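Uncharacterized protein (Ruminococcus gnavus, PDB 4QAN) is of unknown function but has a cystatin-like fold, as a divergent member of the NTF2-like superfamily, and probably binds a metal ion. Local coordinates at residues Glu262-Phe274 with Ser353-Val366. Sequence-based numbering, arbitrary orientation.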
loop_
_atom_site.group_PDB
_atom_site.type_symbol
_atom_site.label_atom_id
_atom_site.label_comp_id
_atom_site.label_asym_id
_atom_site.label_seq_id
_atom_site.Cartn_x
_atom_site.Cartn_y
_atom_site.Cartn_z
ATOM N N GLU A 262 -2.297 5.973 0.496
ATOM C CA GLU A 262 -3.586 6.460 -0.038
ATOM C C GLU A 262 -3.478 6.897 -1.500
ATOM O O GLU A 262 -4.364 6.625 -2.313
ATOM C CB GLU A 262 -4.106 7.678 0.753
ATOM C CG GLU A 262 -4.571 7.410 2.162
ATOM C CD GLU A 262 -5.939 6.746 2.222
ATOM O OE1 GLU A 262 -6.464 6.321 1.164
ATOM O OE2 GLU A 262 -6.492 6.647 3.342
ATOM N N TYR A 263 -2.416 7.618 -1.836
ATOM C CA TYR A 263 -2.319 8.109 -3.209
ATOM C C TYR A 263 -2.105 6.925 -4.156
ATOM O O TYR A 263 -2.677 6.891 -5.240
ATOM C CB TYR A 263 -1.236 9.177 -3.374
ATOM C CG TYR A 263 -1.275 9.832 -4.741
ATOM C CD1 TYR A 263 -2.253 10.778 -5.053
ATOM C CD2 TYR A 263 -0.345 9.495 -5.729
ATOM C CE1 TYR A 263 -2.305 11.371 -6.303
ATOM C CE2 TYR A 263 -0.379 10.089 -6.982
ATOM C CZ TYR A 263 -1.366 11.026 -7.266
ATOM O OH TYR A 263 -1.410 11.638 -8.498
ATOM N N ALA A 264 -1.306 5.952 -3.718
ATOM C CA ALA A 264 -1.119 4.723 -4.457
ATOM C C ALA A 264 -2.462 4.042 -4.757
ATOM O O ALA A 264 -2.683 3.524 -5.864
ATOM C CB ALA A 264 -0.212 3.776 -3.697
ATOM N N LYS A 265 -3.323 4.016 -3.752
ATOM C CA LYS A 265 -4.649 3.482 -3.917
ATOM C C LYS A 265 -5.451 4.238 -4.962
ATOM O O LYS A 265 -6.144 3.595 -5.761
ATOM C CB LYS A 265 -5.406 3.484 -2.597
ATOM C CG LYS A 265 -6.665 2.656 -2.691
ATOM C CD LYS A 265 -7.401 2.549 -1.383
ATOM C CE LYS A 265 -8.626 1.675 -1.595
ATOM N NZ LYS A 265 -9.445 1.619 -0.376
ATOM N N GLU A 266 -5.383 5.577 -4.938
ATOM C CA GLU A 266 -6.103 6.432 -5.919
ATOM C C GLU A 266 -5.571 6.215 -7.328
ATOM O O GLU A 266 -6.332 6.231 -8.308
ATOM C CB GLU A 266 -5.913 7.943 -5.654
ATOM C CG GLU A 266 -6.586 8.577 -4.445
ATOM C CD GLU A 266 -6.190 10.072 -4.261
ATOM O OE1 GLU A 266 -6.413 10.956 -5.167
ATOM O OE2 GLU A 266 -5.651 10.378 -3.169
ATOM N N LEU A 267 -4.255 6.072 -7.427
ATOM C CA LEU A 267 -3.589 5.837 -8.699
ATOM C C LEU A 267 -4.021 4.478 -9.258
ATOM O O LEU A 267 -4.560 4.395 -10.376
ATOM C CB LEU A 267 -2.069 5.934 -8.521
ATOM C CG LEU A 267 -1.129 5.565 -9.678
ATOM C CD1 LEU A 267 -1.639 6.071 -11.012
ATOM C CD2 LEU A 267 0.284 6.087 -9.429
ATOM N N LYS A 268 -3.839 3.432 -8.460
ATOM C CA LYS A 268 -4.365 2.096 -8.775
ATOM C C LYS A 268 -5.802 2.138 -9.263
ATOM O O LYS A 268 -6.178 1.493 -10.249
ATOM C CB LYS A 268 -4.310 1.202 -7.541
ATOM C CG LYS A 268 -4.803 -0.219 -7.797
ATOM C CD LYS A 268 -4.953 -1.035 -6.531
ATOM C CE LYS A 268 -6.073 -0.513 -5.658
ATOM N NZ LYS A 268 -6.017 -1.151 -4.315
ATOM N N THR A 269 -6.601 2.927 -8.568
ATOM C CA THR A 269 -7.993 3.013 -8.855
ATOM C C THR A 269 -8.203 3.606 -10.250
ATOM O O THR A 269 -9.059 3.147 -11.008
ATOM C CB THR A 269 -8.696 3.800 -7.740
ATOM O OG1 THR A 269 -8.567 3.061 -6.516
ATOM C CG2 THR A 269 -10.164 4.017 -8.060
HETATM N N MSE A 270 -7.390 4.601 -10.586
HETATM C CA MSE A 270 -7.431 5.242 -11.892
HETATM C C MSE A 270 -7.049 4.240 -12.962
HETATM O O MSE A 270 -7.750 4.099 -13.955
HETATM C CB MSE A 270 -6.526 6.478 -11.901
HETATM C CG MSE A 270 -6.575 7.108 -13.291
HETATM SE SE MSE A 270 -5.467 8.710 -13.487
HETATM C CE MSE A 270 -3.743 7.808 -13.803
ATOM N N LEU A 271 -5.950 3.522 -12.772
ATOM C CA LEU A 271 -5.541 2.511 -13.740
ATOM C C LEU A 271 -6.627 1.442 -13.920
ATOM O O LEU A 271 -6.885 1.001 -15.052
ATOM C CB LEU A 271 -4.221 1.852 -13.327
ATOM C CG LEU A 271 -3.040 2.785 -13.070
ATOM C CD1 LEU A 271 -1.858 1.985 -12.578
ATOM C CD2 LEU A 271 -2.669 3.595 -14.305
ATOM N N TYR A 272 -7.273 1.032 -12.821
ATOM C CA TYR A 272 -8.330 0.021 -12.902
ATOM C C TYR A 272 -9.488 0.581 -13.723
ATOM O O TYR A 272 -10.168 -0.160 -14.443
ATOM C CB TYR A 272 -8.803 -0.403 -11.505
ATOM C CG TYR A 272 -7.876 -1.359 -10.743
ATOM C CD1 TYR A 272 -6.574 -1.645 -11.183
ATOM C CD2 TYR A 272 -8.315 -1.972 -9.583
ATOM C CE1 TYR A 272 -5.763 -2.511 -10.472
ATOM C CE2 TYR A 272 -7.500 -2.823 -8.859
ATOM C CZ TYR A 272 -6.235 -3.091 -9.306
ATOM O OH TYR A 272 -5.457 -3.950 -8.582
ATOM N N GLY A 273 -9.695 1.891 -13.645
ATOM C CA GLY A 273 -10.725 2.551 -14.462
ATOM C C GLY A 273 -10.486 2.380 -15.959
ATOM O O GLY A 273 -11.422 2.098 -16.720
ATOM N N PHE A 274 -9.238 2.562 -16.389
ATOM C CA PHE A 274 -8.879 2.390 -17.810
ATOM C C PHE A 274 -8.915 0.910 -18.193
ATOM O O PHE A 274 -9.266 0.562 -19.312
ATOM C CB PHE A 274 -7.486 2.955 -18.123
ATOM C CG PHE A 274 -7.383 4.448 -17.992
ATOM C CD1 PHE A 274 -8.093 5.285 -18.831
ATOM C CD2 PHE A 274 -6.531 5.020 -17.052
ATOM C CE1 PHE A 274 -7.985 6.659 -18.714
ATOM C CE2 PHE A 274 -6.425 6.398 -16.928
ATOM C CZ PHE A 274 -7.148 7.216 -17.770
ATOM N N SER A 353 -4.689 15.811 -5.774
ATOM C CA SER A 353 -5.517 14.606 -5.879
ATOM C C SER A 353 -5.914 14.292 -7.316
ATOM O O SER A 353 -5.834 15.133 -8.203
ATOM C CB SER A 353 -6.785 14.726 -5.007
ATOM O OG SER A 353 -7.710 15.604 -5.611
ATOM N N LEU A 354 -6.335 13.056 -7.520
ATOM C CA LEU A 354 -6.824 12.593 -8.793
ATOM C C LEU A 354 -8.347 12.792 -8.864
ATOM O O LEU A 354 -9.079 11.932 -9.351
ATOM C CB LEU A 354 -6.417 11.125 -9.004
ATOM C CG LEU A 354 -4.900 10.888 -8.999
ATOM C CD1 LEU A 354 -4.522 9.409 -9.131
ATOM C CD2 LEU A 354 -4.203 11.719 -10.070
ATOM N N SER A 355 -8.806 13.954 -8.396
ATOM C CA SER A 355 -10.217 14.314 -8.440
ATOM C C SER A 355 -10.376 15.723 -8.971
ATOM O O SER A 355 -9.446 16.522 -8.968
ATOM C CB SER A 355 -10.818 14.256 -7.036
ATOM O OG SER A 355 -10.277 15.287 -6.229
ATOM N N ALA A 356 -11.580 16.025 -9.411
ATOM C CA ALA A 356 -11.977 17.389 -9.709
ATOM C C ALA A 356 -13.434 17.566 -9.296
ATOM O O ALA A 356 -14.346 17.376 -10.107
ATOM C CB ALA A 356 -11.793 17.691 -11.180
ATOM N N PRO A 357 -13.655 17.957 -8.028
ATOM C CA PRO A 357 -14.996 18.108 -7.499
ATOM C C PRO A 357 -15.859 19.019 -8.367
ATOM O O PRO A 357 -17.068 18.809 -8.476
ATOM C CB PRO A 357 -14.773 18.761 -6.142
ATOM C CG PRO A 357 -13.398 18.400 -5.758
ATOM C CD PRO A 357 -12.621 18.241 -7.016
ATOM N N ALA A 358 -15.223 19.996 -9.001
ATOM C CA ALA A 358 -15.920 20.992 -9.818
ATOM C C ALA A 358 -16.653 20.396 -11.032
ATOM O O ALA A 358 -17.579 21.007 -11.566
ATOM C CB ALA A 358 -14.926 22.053 -10.260
ATOM N N LEU A 359 -16.216 19.225 -11.477
ATOM C CA LEU A 359 -16.894 18.462 -12.524
ATOM C C LEU A 359 -17.464 17.153 -11.980
ATOM O O LEU A 359 -17.745 16.232 -12.748
ATOM C CB LEU A 359 -15.910 18.137 -13.653
ATOM C CG LEU A 359 -15.387 19.303 -14.498
ATOM C CD1 LEU A 359 -14.401 18.772 -15.528
ATOM C CD2 LEU A 359 -16.516 20.061 -15.175
ATOM N N SER A 360 -17.629 17.082 -10.658
ATOM C CA SER A 360 -18.146 15.901 -9.968
ATOM C C SER A 360 -17.297 14.639 -10.167
ATOM O O SER A 360 -17.801 13.524 -10.035
ATOM C CB SER A 360 -19.607 15.637 -10.357
ATOM O OG SER A 360 -20.083 14.475 -9.704
ATOM N N LEU A 361 -16.008 14.817 -10.445
ATOM C CA LEU A 361 -15.106 13.692 -10.649
ATOM C C LEU A 361 -14.393 13.321 -9.356
ATOM O O LEU A 361 -13.544 14.062 -8.859
ATOM C CB LEU A 361 -14.082 13.996 -11.743
ATOM C CG LEU A 361 -14.545 13.972 -13.205
ATOM C CD1 LEU A 361 -13.371 14.254 -14.130
ATOM C CD2 LEU A 361 -15.176 12.643 -13.588
ATOM N N GLU A 362 -14.728 12.150 -8.823
ATOM C CA GLU A 362 -14.130 11.680 -7.586
ATOM C C GLU A 362 -12.718 11.168 -7.784
ATOM O O GLU A 362 -12.269 10.894 -8.897
ATOM C CB GLU A 362 -15.006 10.610 -6.944
ATOM C CG GLU A 362 -16.278 11.214 -6.366
ATOM C CD GLU A 362 -17.432 10.239 -6.275
ATOM O OE1 GLU A 362 -17.365 9.306 -5.446
ATOM O OE2 GLU A 362 -18.418 10.421 -7.022
ATOM N N SER A 363 -12.024 11.041 -6.665
ATOM C CA SER A 363 -10.656 10.597 -6.643
ATOM C C SER A 363 -10.476 9.278 -7.404
ATOM O O SER A 363 -11.085 8.281 -7.059
ATOM C CB SER A 363 -10.234 10.442 -5.195
ATOM O OG SER A 363 -8.852 10.331 -5.113
ATOM N N GLY A 364 -9.661 9.284 -8.460
ATOM C CA GLY A 364 -9.441 8.086 -9.275
ATOM C C GLY A 364 -10.566 7.737 -10.244
ATOM O O GLY A 364 -10.525 6.696 -10.870
ATOM N N GLU A 365 -11.562 8.608 -10.397
ATOM C CA GLU A 365 -12.679 8.309 -11.271
ATOM C C GLU A 365 -12.259 8.492 -12.731
ATOM O O GLU A 365 -11.525 9.413 -13.070
ATOM C CB GLU A 365 -13.878 9.205 -10.946
ATOM C CG GLU A 365 -15.187 8.685 -11.517
ATOM C CD GLU A 365 -16.319 9.697 -11.434
ATOM O OE1 GLU A 365 -16.365 10.470 -10.448
ATOM O OE2 GLU A 365 -17.165 9.718 -12.359
ATOM N N VAL A 366 -12.737 7.610 -13.595
ATOM C CA VAL A 366 -12.448 7.703 -15.016
ATOM C C VAL A 366 -13.782 7.687 -15.718
ATOM O O VAL A 366 -14.620 6.866 -15.390
ATOM C CB VAL A 366 -11.584 6.516 -15.458
ATOM C CG1 VAL A 366 -11.483 6.459 -16.953
ATOM C CG2 VAL A 366 -10.193 6.599 -14.837
HETATM O O HOH W 1 -11.333 4.297 -11.613
#
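Leu354 and Val366, near the two ends of the loop 353-366, are the knobs that this loop pushes against helix 262-274, with Gly364 lying flat against the helix between them. Leu354 enters a hollow lined by Tyr263, Glu266 and Leu267. Its CD1 settles on the helix backbone, 3.7 Å from Leu267 CA, while CG lies 3.8 Å from Tyr263 CE1, the two side chains crossing at about a right angle. The phenol reaches this spot because its CG is anti to the backbone N (chi1 -171°), and its buried OH has no polar partner in the model. Glu266 stretches across to the loop, where OE1 accepts a nearly straight hydrogen bond from Leu354 N (3.2 Å), arriving almost along the C-O axis. With an alanine here, Leu354 N would probably lose its acceptor and the helix its side-chain link to the loop. At Gly364, second central residue of a type II turn from Glu362 to Glu365, a CB would collide with Glu266 O, so its bare CA fits closely over the helix. One water donates to both Thr269 O and Gly364 O, 2.6 Å from each, clasping the backbones together. Farther along, Val366 fills the groove left by Gly273, where any CB would strike CG2. That methyl sits 4.0 Å from Met270 CG and over one face of the Phe274 ring, a CH-pi contact 4.3 Å from its centroid. Tyr329 and Tyr336 meet the same ring edge-to-face. Ser360, a magnesium-binding residue with no metal bound here, lies well away from this interface. Linking strands 349-353 and 367-369, both antiparallel to strand 334-344, the loop seats helix 254-275 beside the curved sheet, consistent with the helix-on-sheet build of the cystatin-like fold.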